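Protein Diedel (Drosophila melanogaster, PDB 3ZZO) acts as a secreted cytokine that promotes survival following Sindbis virus infection by suppressing the immune deficiency pathway, and restrains intestinal stem cell proliferation after bacterial infection. Local coordinates at residues E7-K12 with I84-L89; F11-G16 with N29-T34; C36-A41 with G62-D67. All coordinates share one frame; numbering follows the deposited sequence. Where two conformers were deposited one is given.

Interaction 1 of 3, residues E7-K12 with I84-L89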
loop_
_atom_site.group_PDB
_atom_site.type_symbol
_atom_site.label_atom_id
_atom_site.label_comp_id
_atom_site.label_asym_id
_atom_site.label_seq_id
_atom_site.Cartn_x
_atom_site.Cartn_y
_atom_site.Cartn_z
ATOM N N GLU A 7 -3.130 -1.098 3.774
ATOM C CA GLU A 7 -2.523 -0.181 4.735
ATOM C C GLU A 7 -2.481 1.206 4.164
ATOM O O GLU A 7 -2.159 1.419 2.999
ATOM C CB GLU A 7 -1.098 -0.587 5.140
ATOM C CG GLU A 7 -1.026 -1.749 6.088
ATOM C CD GLU A 7 0.380 -2.089 6.484
ATOM O OE1 GLU A 7 1.345 -1.707 5.818
ATOM O OE2 GLU A 7 0.501 -2.820 7.520
ATOM N N LEU A 8 -2.759 2.168 5.022
ATOM C CA LEU A 8 -2.558 3.594 4.754
ATOM C C LEU A 8 -1.218 3.987 5.323
ATOM O O LEU A 8 -1.005 3.854 6.539
ATOM C CB LEU A 8 -3.646 4.419 5.495
ATOM C CG LEU A 8 -5.150 4.076 5.274
ATOM C CD1 LEU A 8 -6.016 4.663 6.377
ATOM C CD2 LEU A 8 -5.595 4.509 3.894
ATOM N N VAL A 9 -0.293 4.439 4.504
ATOM C CA VAL A 9 1.045 4.762 4.915
ATOM C C VAL A 9 1.344 6.222 4.660
ATOM O O VAL A 9 1.141 6.720 3.546
ATOM C CB VAL A 9 2.073 3.898 4.170
ATOM C CG1 VAL A 9 3.507 4.194 4.629
ATOM C CG2 VAL A 9 1.759 2.412 4.314
ATOM N N GLU A 10 1.802 6.930 5.693
ATOM C CA GLU A 10 2.305 8.294 5.549
ATOM C C GLU A 10 3.806 8.243 5.733
ATOM O O GLU A 10 4.311 7.559 6.623
ATOM C CB GLU A 10 1.697 9.236 6.599
ATOM C CG GLU A 10 0.229 9.420 6.443
ATOM C CD GLU A 10 -0.321 10.454 7.440
ATOM O OE1 GLU A 10 0.442 11.189 8.129
ATOM O OE2 GLU A 10 -1.572 10.480 7.598
ATOM N N PHE A 11 4.530 8.962 4.881
ATOM C CA PHE A 11 5.985 8.849 4.889
ATOM C C PHE A 11 6.603 10.082 4.257
ATOM O O PHE A 11 5.934 10.820 3.514
ATOM C CB PHE A 11 6.414 7.592 4.107
ATOM C CG PHE A 11 6.032 7.605 2.634
ATOM C CD1 PHE A 11 4.751 7.223 2.231
ATOM C CD2 PHE A 11 6.948 8.005 1.670
ATOM C CE1 PHE A 11 4.414 7.281 0.895
ATOM C CE2 PHE A 11 6.591 8.055 0.316
ATOM C CZ PHE A 11 5.326 7.688 -0.055
ATOM N N LYS A 12 7.878 10.269 4.497
ATOM C CA LYS A 12 8.680 11.267 3.800
ATOM C C LYS A 12 9.720 10.525 2.969
ATOM O O LYS A 12 9.880 9.312 3.088
ATOM C CB LYS A 12 9.285 12.271 4.772
ATOM C CG LYS A 12 8.237 13.234 5.281
ATOM C CD LYS A 12 8.735 14.198 6.388
ATOM C CE LYS A 12 7.604 15.129 6.860
ATOM N NZ LYS A 12 8.009 15.884 8.070
ATOM N N ILE A 84 6.331 7.426 8.677
ATOM C CA ILE A 84 5.808 8.234 9.779
ATOM C C ILE A 84 4.653 7.519 10.479
ATOM O O ILE A 84 4.616 7.474 11.689
ATOM C CB ILE A 84 5.368 9.617 9.302
ATOM C CG1 ILE A 84 6.583 10.380 8.778
ATOM C CG2 ILE A 84 4.706 10.434 10.430
ATOM C CD1 ILE A 84 6.248 11.595 8.010
ATOM N N LYS A 85 3.692 7.016 9.709
ATOM C CA LYS A 85 2.452 6.451 10.253
ATOM C C LYS A 85 2.019 5.305 9.349
ATOM O O LYS A 85 2.072 5.427 8.128
ATOM C CB LYS A 85 1.332 7.645 10.203
ATOM C CG LYS A 85 0.070 7.341 10.861
ATOM C CD LYS A 85 -0.955 8.390 10.543
ATOM C CE LYS A 85 -0.622 9.765 11.026
ATOM N NZ LYS A 85 -1.588 10.890 10.624
ATOM N N VAL A 86 1.509 4.217 9.953
ATOM C CA VAL A 86 0.890 3.126 9.229
ATOM C C VAL A 86 -0.412 2.743 9.910
ATOM O O VAL A 86 -0.429 2.541 11.131
ATOM C CB VAL A 86 1.801 1.873 9.185
ATOM C CG1 VAL A 86 1.154 0.732 8.378
ATOM C CG2 VAL A 86 3.170 2.220 8.583
ATOM N N THR A 87 -1.487 2.707 9.152
ATOM C CA THR A 87 -2.801 2.298 9.650
ATOM C C THR A 87 -3.269 1.088 8.870
ATOM O O THR A 87 -3.349 1.117 7.644
ATOM C CB THR A 87 -3.835 3.425 9.534
ATOM O OG1 THR A 87 -3.293 4.601 10.149
ATOM C CG2 THR A 87 -5.161 3.015 10.165
ATOM N N ARG A 88 -3.588 0.033 9.603
ATOM C CA ARG A 88 -4.105 -1.200 8.994
ATOM C C ARG A 88 -5.599 -1.114 8.816
ATOM O O ARG A 88 -6.352 -0.836 9.754
ATOM C CB ARG A 88 -3.754 -2.391 9.848
ATOM C CG ARG A 88 -2.263 -2.577 10.051
ATOM C CD ARG A 88 -1.923 -3.716 10.981
ATOM N NE ARG A 88 -2.339 -3.426 12.340
ATOM C CZ ARG A 88 -1.884 -4.066 13.413
ATOM N NH1 ARG A 88 -0.980 -5.044 13.311
ATOM N NH2 ARG A 88 -2.318 -3.679 14.619
ATOM N N LEU A 89 -6.069 -1.326 7.589
ATOM C CA LEU A 89 -7.504 -1.365 7.265
ATOM C C LEU A 89 -7.886 -2.789 6.879
ATOM O O LEU A 89 -7.135 -3.499 6.243
ATOM C CB LEU A 89 -7.805 -0.418 6.112
ATOM C CG LEU A 89 -7.391 1.029 6.304
ATOM C CD1 LEU A 89 -7.790 1.858 5.086
ATOM C CD2 LEU A 89 -8.021 1.669 7.541
HETATM O O HOH W 1 -1.679 6.031 8.368
HETATM O O HOH W 2 -3.809 10.106 9.652
#
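Lys85 lies alongside Glu10, the two side chains pointing the same way from an antiparallel pair of strands. The lysine CB is 4.0 Å from CB of Glu10. With CG anti to the backbone N (chi1 -172°), the chain first extends, then bends at chi3 (-63°), which turns it back over the carboxylate: CD comes nearest to OE2, CE is 3.4 Å from OE1 of Glu10, and NZ closes a salt bridge to OE2 of Glu10 at 3.1 Å, with a weaker bond to OE1. NZ meets OE2 from above the carboxylate plane, and a water joins the two groups. At the backbone, a classic beta bulge sets Ile84 and Lys85 both opposite Glu10, so that Glu10 O accepts from both their N atoms, on one face of its carbonyl plane. Farther along, Leu8 and Thr87 exchange two backbone bonds, and in the conformer given Leu8 CG packs on Leu89 CD1 (3.5 Å). On the other face, Val86 CG1 touches the Glu7 carboxylate, 3.5 Å from CD. Strand 6-13 is thus tied to strand 81-89, at one margin of the sheet, by backbone bonds interrupted by one bulge, to which a partly solvated ion pair probably adds modest electrostatic help.

Interaction 2 of 3, residues F11-G16 with N29-T34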
loop_
_atom_site.group_PDB
_atom_site.type_symbol
_atom_site.label_atom_id
_atom_site.label_comp_id
_atom_site.label_asym_id
_atom_site.label_seq_id
_atom_site.Cartn_x
_atom_site.Cartn_y
_atom_site.Cartn_z
ATOM N N PHE A 11 4.530 8.962 4.881
ATOM C CA PHE A 11 5.985 8.849 4.889
ATOM C C PHE A 11 6.603 10.082 4.257
ATOM O O PHE A 11 5.934 10.820 3.514
ATOM C CB PHE A 11 6.414 7.592 4.107
ATOM C CG PHE A 11 6.032 7.605 2.634
ATOM C CD1 PHE A 11 4.751 7.223 2.231
ATOM C CD2 PHE A 11 6.948 8.005 1.670
ATOM C CE1 PHE A 11 4.414 7.281 0.895
ATOM C CE2 PHE A 11 6.591 8.055 0.316
ATOM C CZ PHE A 11 5.326 7.688 -0.055
ATOM N N LYS A 12 7.878 10.269 4.497
ATOM C CA LYS A 12 8.680 11.267 3.800
ATOM C C LYS A 12 9.720 10.525 2.969
ATOM O O LYS A 12 9.880 9.312 3.088
ATOM C CB LYS A 12 9.285 12.271 4.772
ATOM C CG LYS A 12 8.237 13.234 5.281
ATOM C CD LYS A 12 8.735 14.198 6.388
ATOM C CE LYS A 12 7.604 15.129 6.860
ATOM N NZ LYS A 12 8.009 15.884 8.070
ATOM N N MET A 13 10.374 11.242 2.065
ATOM C CA MET A 13 11.301 10.646 1.103
ATOM C C MET A 13 12.586 11.446 1.087
ATOM O O MET A 13 12.562 12.671 0.970
ATOM C CB MET A 13 10.685 10.731 -0.330
ATOM C CG MET A 13 9.410 9.952 -0.468
ATOM S SD MET A 13 8.708 10.084 -2.099
ATOM C CE MET A 13 9.805 8.993 -3.010
ATOM N N ASP A 14 13.710 10.775 1.124
ATOM C CA ASP A 14 14.990 11.456 0.993
ATOM C C ASP A 14 15.318 11.864 -0.421
ATOM O O ASP A 14 15.985 12.863 -0.655
ATOM C CB ASP A 14 16.102 10.565 1.512
ATOM C CG ASP A 14 16.000 10.289 2.994
ATOM O OD1 ASP A 14 15.495 11.152 3.759
ATOM O OD2 ASP A 14 16.358 9.172 3.331
ATOM N N ARG A 15 14.855 11.100 -1.386
ATOM C CA ARG A 15 15.078 11.317 -2.825
ATOM C C ARG A 15 13.777 11.053 -3.570
ATOM O O ARG A 15 12.894 10.360 -3.062
ATOM C CB ARG A 15 16.231 10.372 -3.340
ATOM C CG ARG A 15 17.536 10.627 -2.598
ATOM C CD ARG A 15 18.603 9.568 -2.941
ATOM N NE ARG A 15 18.317 8.249 -2.377
ATOM C CZ ARG A 15 18.489 7.912 -1.107
ATOM N NH1 ARG A 15 19.010 8.755 -0.225
ATOM N NH2 ARG A 15 18.232 6.652 -0.722
ATOM N N GLY A 16 13.676 11.580 -4.767
ATOM C CA GLY A 16 12.455 11.412 -5.544
ATOM C C GLY A 16 11.320 12.222 -4.977
ATOM O O GLY A 16 11.518 13.160 -4.200
ATOM N N ASN A 29 2.921 17.256 5.438
ATOM C CA ASN A 29 3.126 16.004 6.220
ATOM C C ASN A 29 3.619 14.876 5.357
ATOM O O ASN A 29 3.375 13.718 5.650
ATOM C CB ASN A 29 1.831 15.683 6.930
ATOM C CG ASN A 29 1.516 16.749 7.920
ATOM O OD1 ASN A 29 0.526 17.427 7.798
ATOM N ND2 ASN A 29 2.428 16.975 8.866
ATOM N N GLY A 30 4.370 15.175 4.326
ATOM C CA GLY A 30 4.999 14.151 3.474
ATOM C C GLY A 30 4.059 13.689 2.367
ATOM O O GLY A 30 3.388 14.472 1.722
ATOM N N CYS A 31 4.057 12.364 2.148
ATOM C CA CYS A 31 3.301 11.656 1.129
ATOM C C CYS A 31 2.354 10.681 1.797
ATOM O O CYS A 31 2.599 10.259 2.942
ATOM C CB CYS A 31 4.231 10.794 0.262
ATOM S SG CYS A 31 5.618 11.613 -0.522
ATOM N N GLU A 32 1.300 10.294 1.101
ATOM C CA GLU A 32 0.422 9.243 1.586
ATOM C C GLU A 32 0.118 8.269 0.467
ATOM O O GLU A 32 0.014 8.641 -0.695
ATOM C CB GLU A 32 -0.852 9.830 2.151
ATOM C CG GLU A 32 -1.681 10.503 1.235
ATOM C CD GLU A 32 -2.951 11.151 1.874
ATOM O OE1 GLU A 32 -2.829 11.722 2.990
ATOM O OE2 GLU A 32 -4.088 11.068 1.268
ATOM N N VAL A 33 -0.036 7.013 0.838
ATOM C CA VAL A 33 -0.331 5.968 -0.127
ATOM C C VAL A 33 -1.142 4.870 0.574
ATOM O O VAL A 33 -0.980 4.625 1.770
ATOM C CB VAL A 33 0.987 5.401 -0.723
ATOM C CG1 VAL A 33 1.843 4.664 0.329
ATOM C CG2 VAL A 33 0.724 4.508 -1.953
ATOM N N THR A 34 -1.973 4.172 -0.201
ATOM C CA THR A 34 -2.696 2.998 0.262
ATOM C C THR A 34 -2.090 1.823 -0.481
ATOM O O THR A 34 -2.114 1.814 -1.712
ATOM C CB THR A 34 -4.190 3.112 -0.024
ATOM O OG1 THR A 34 -4.691 4.271 0.636
ATOM C CG2 THR A 34 -4.942 1.930 0.478
HETATM O O HOH W 3 5.664 17.279 8.823
#
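Phe11 and Cys31 form an antiparallel hydrogen-bonded pair in the sheet of the ferredoxin-like subdomain, and the cysteine is the bump that fits the flat of the phenylalanine ring. Cys31 CB sits over one face, 3.6 Å from the ring centroid in a CH-pi contact and offset toward the rim, closest to CZ of Phe11 at 3.3 Å. Its SG stands obliquely to the ring, 4.4 Å from the centroid, a sulfur-aromatic contact. Phe11 CG stands between its own backbone N and carbonyl carbon (chi1 62°), an orientation that swings the ring across to strand 31-35. There Val33 CG1 closes in obliquely on Phe11 CE1, while Phe72 of the covering helix 69-75 meets the ring edge-to-face. Met13 fills the flank beyond the cysteine, its SD 3.8 Å from Cys31 SG, which is bound in a disulfide to Cys18. On the opposite side of the sheet, the bare backbone of Gly30 makes a hollow for the aliphatic part of Lys12, whose CG lies 3.8 Å from Gly30 CA. Two backbone bonds fix the pairing: Phe11 N gives one to Cys31 O at 3.0 Å, and Cys31 N reaches Phe11 O at 2.8 Å.

Interaction 3 of 3, residues C36-A41 with G62-D67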
loop_
_atom_site.group_PDB
_atom_site.type_symbol
_atom_site.label_atom_id
_atom_site.label_comp_id
_atom_site.label_asym_id
_atom_site.label_seq_id
_atom_site.Cartn_x
_atom_site.Cartn_y
_atom_site.Cartn_z
ATOM N N CYS A 36 -1.225 -2.595 -0.845
ATOM C CA CYS A 36 -1.497 -3.989 -0.587
ATOM C C CYS A 36 -0.271 -4.654 0.046
ATOM O O CYS A 36 0.746 -3.988 0.302
ATOM C CB CYS A 36 -1.914 -4.695 -1.887
ATOM S SG CYS A 36 -3.376 -3.971 -2.683
ATOM N N ALA A 37 -0.363 -5.952 0.301
ATOM C CA ALA A 37 0.726 -6.651 1.006
ATOM C C ALA A 37 2.042 -6.675 0.266
ATOM O O ALA A 37 3.078 -6.841 0.898
ATOM C CB ALA A 37 0.295 -8.083 1.356
ATOM N N ASP A 38 2.000 -6.501 -1.045
ATOM C CA ASP A 38 3.205 -6.421 -1.858
ATOM C C ASP A 38 3.929 -5.096 -1.755
ATOM O O ASP A 38 4.960 -4.898 -2.403
ATOM C CB ASP A 38 2.899 -6.781 -3.316
ATOM C CG ASP A 38 1.985 -5.798 -4.022
ATOM O OD1 ASP A 38 1.328 -4.938 -3.374
ATOM O OD2 ASP A 38 1.906 -5.932 -5.284
ATOM N N GLY A 39 3.446 -4.157 -0.949
ATOM C CA GLY A 39 4.134 -2.902 -0.789
ATOM C C GLY A 39 4.050 -2.012 -2.009
ATOM O O GLY A 39 4.915 -1.124 -2.168
ATOM N N VAL A 40 3.038 -2.210 -2.816
ATOM C CA VAL A 40 2.733 -1.370 -3.967
ATOM C C VAL A 40 1.382 -0.719 -3.746
ATOM O O VAL A 40 0.477 -1.316 -3.170
ATOM C CB VAL A 40 2.768 -2.204 -5.280
ATOM C CG1 VAL A 40 2.388 -1.344 -6.492
ATOM C CG2 VAL A 40 4.132 -2.882 -5.476
ATOM N N ALA A 41 1.252 0.506 -4.231
ATOM C CA ALA A 41 -0.039 1.186 -4.178
ATOM C C ALA A 41 -1.131 0.242 -4.705
ATOM O O ALA A 41 -0.940 -0.484 -5.693
ATOM C CB ALA A 41 -0.008 2.476 -4.975
ATOM N N GLY A 62 -5.703 -15.405 -5.471
ATOM C CA GLY A 62 -5.691 -14.946 -4.096
ATOM C C GLY A 62 -5.255 -13.499 -3.996
ATOM O O GLY A 62 -5.394 -12.729 -4.953
ATOM N N CYS A 63 -4.692 -13.146 -2.854
ATOM C CA CYS A 63 -4.305 -11.781 -2.600
ATOM C C CYS A 63 -2.871 -11.530 -2.967
ATOM O O CYS A 63 -2.008 -12.433 -2.937
ATOM C CB CYS A 63 -4.522 -11.403 -1.139
ATOM S SG CYS A 63 -6.145 -11.797 -0.469
ATOM N N LEU A 64 -2.564 -10.296 -3.307
ATOM C CA LEU A 64 -1.178 -9.865 -3.379
ATOM C C LEU A 64 -0.471 -10.187 -2.083
ATOM O O LEU A 64 -1.069 -10.086 -1.014
ATOM C CB LEU A 64 -1.082 -8.384 -3.734
ATOM C CG LEU A 64 -1.568 -8.074 -5.161
ATOM C CD1 LEU A 64 -1.866 -6.595 -5.309
ATOM C CD2 LEU A 64 -0.530 -8.515 -6.205
ATOM N N SER A 65 0.778 -10.616 -2.164
ATOM C CA SER A 65 1.506 -11.108 -0.990
ATOM C C SER A 65 2.762 -10.302 -0.727
ATOM O O SER A 65 3.356 -9.731 -1.615
ATOM C CB SER A 65 1.867 -12.593 -1.189
ATOM O OG SER A 65 2.765 -12.745 -2.295
ATOM N N GLY A 66 3.178 -10.327 0.533
ATOM C CA GLY A 66 4.403 -9.677 0.955
ATOM C C GLY A 66 4.294 -9.149 2.360
ATOM O O GLY A 66 3.374 -9.495 3.094
ATOM N N ASP A 67 5.212 -8.269 2.737
ATOM C CA ASP A 67 5.273 -7.777 4.115
ATOM C C ASP A 67 4.927 -6.294 4.251
ATOM O O ASP A 67 5.436 -5.612 5.149
ATOM C CB ASP A 67 6.463 -8.290 4.871
ATOM C CG ASP A 67 7.724 -7.828 4.325
ATOM O OD1 ASP A 67 7.858 -7.563 3.095
ATOM O OD2 ASP A 67 8.760 -7.830 5.071
HETATM O O HOH W 4 -2.611 -7.722 -0.225
#
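The Asp38 carboxylate is covered on one face by Leu64: both methyls lie over that face near OD2, CD2 at 3.7 Å and CD1 at 3.8 Å from Asp38 OD2. From the opposite face Val40 N gives a hydrogen bond to OD1, arriving 67° out of the carboxylate plane and closing an Asx turn. Asp38 can reach forward to that amide because its CG lies between the backbone N and the carbonyl carbon (chi1 66°). Asp38 belongs to a type I beta turn from Cys36 to Gly39, closed by Gly39 N to Cys36 O. A second flat group, the peptide linking Gly66 to Asp67, has Ala37 O almost squarely over one face, 3.0 Å from Gly66 C. The oxygen approaches the carbonyl carbon at about 102° to the Gly66 C=O bond, as expected for a favourable carbonyl-carbonyl contact. Asp67 N, though near, bonds instead to Glu71 OE1, and Ala37 has a backbone bond with Trp68. Gly66, lacking a side chain, lets the turn come down directly on its backbone. Beside it, Ala37 CB packs on Leu64 O, and Leu64 CD1 reaches Cys36 CB.

Neither segment holds a strand or helix, and each is tied by a disulfide to another part of the chain, Cys36 to Cys47 and Cys63 to Cys3, in keeping with the disulfide-linked loops of the second subdomain. Toward helix 69-75, Asp67 forms a salt bridge with Arg74, and Arg75 bonds to Asp38 O. The segments have no direct hydrogen bond between them; Asp38 CA makes a C-H...O contact to Ser65 O, and the polar join is made through solvent. One water accepts from Ala37 N and donates to Leu64 O, 2.9 Å from each of these two atoms.

Overall arrangement
Interactions 1 and 2 are neighbours in one antiparallel sheet, their centres about 10 Å apart: both use strand 6-13, which lies between strands 31-35 and 81-89, and they share Phe11 and Lys12. Along the chain, interaction 2 closes before interaction 3 opens, and interaction 3 is nested within the loop closed by interaction 1. Segments 36-41 and 62-67 lie on the far side of the chain's centre, about 14 Å from interaction 1 and 19 Å from interaction 2 between centres, yet Ala41 still touches Val33 and Thr34. Sheet contacts thus build the ferredoxin-like subdomain, while interaction 3 folds the long connection between strand 31-35 and helix 69-75 onto itself.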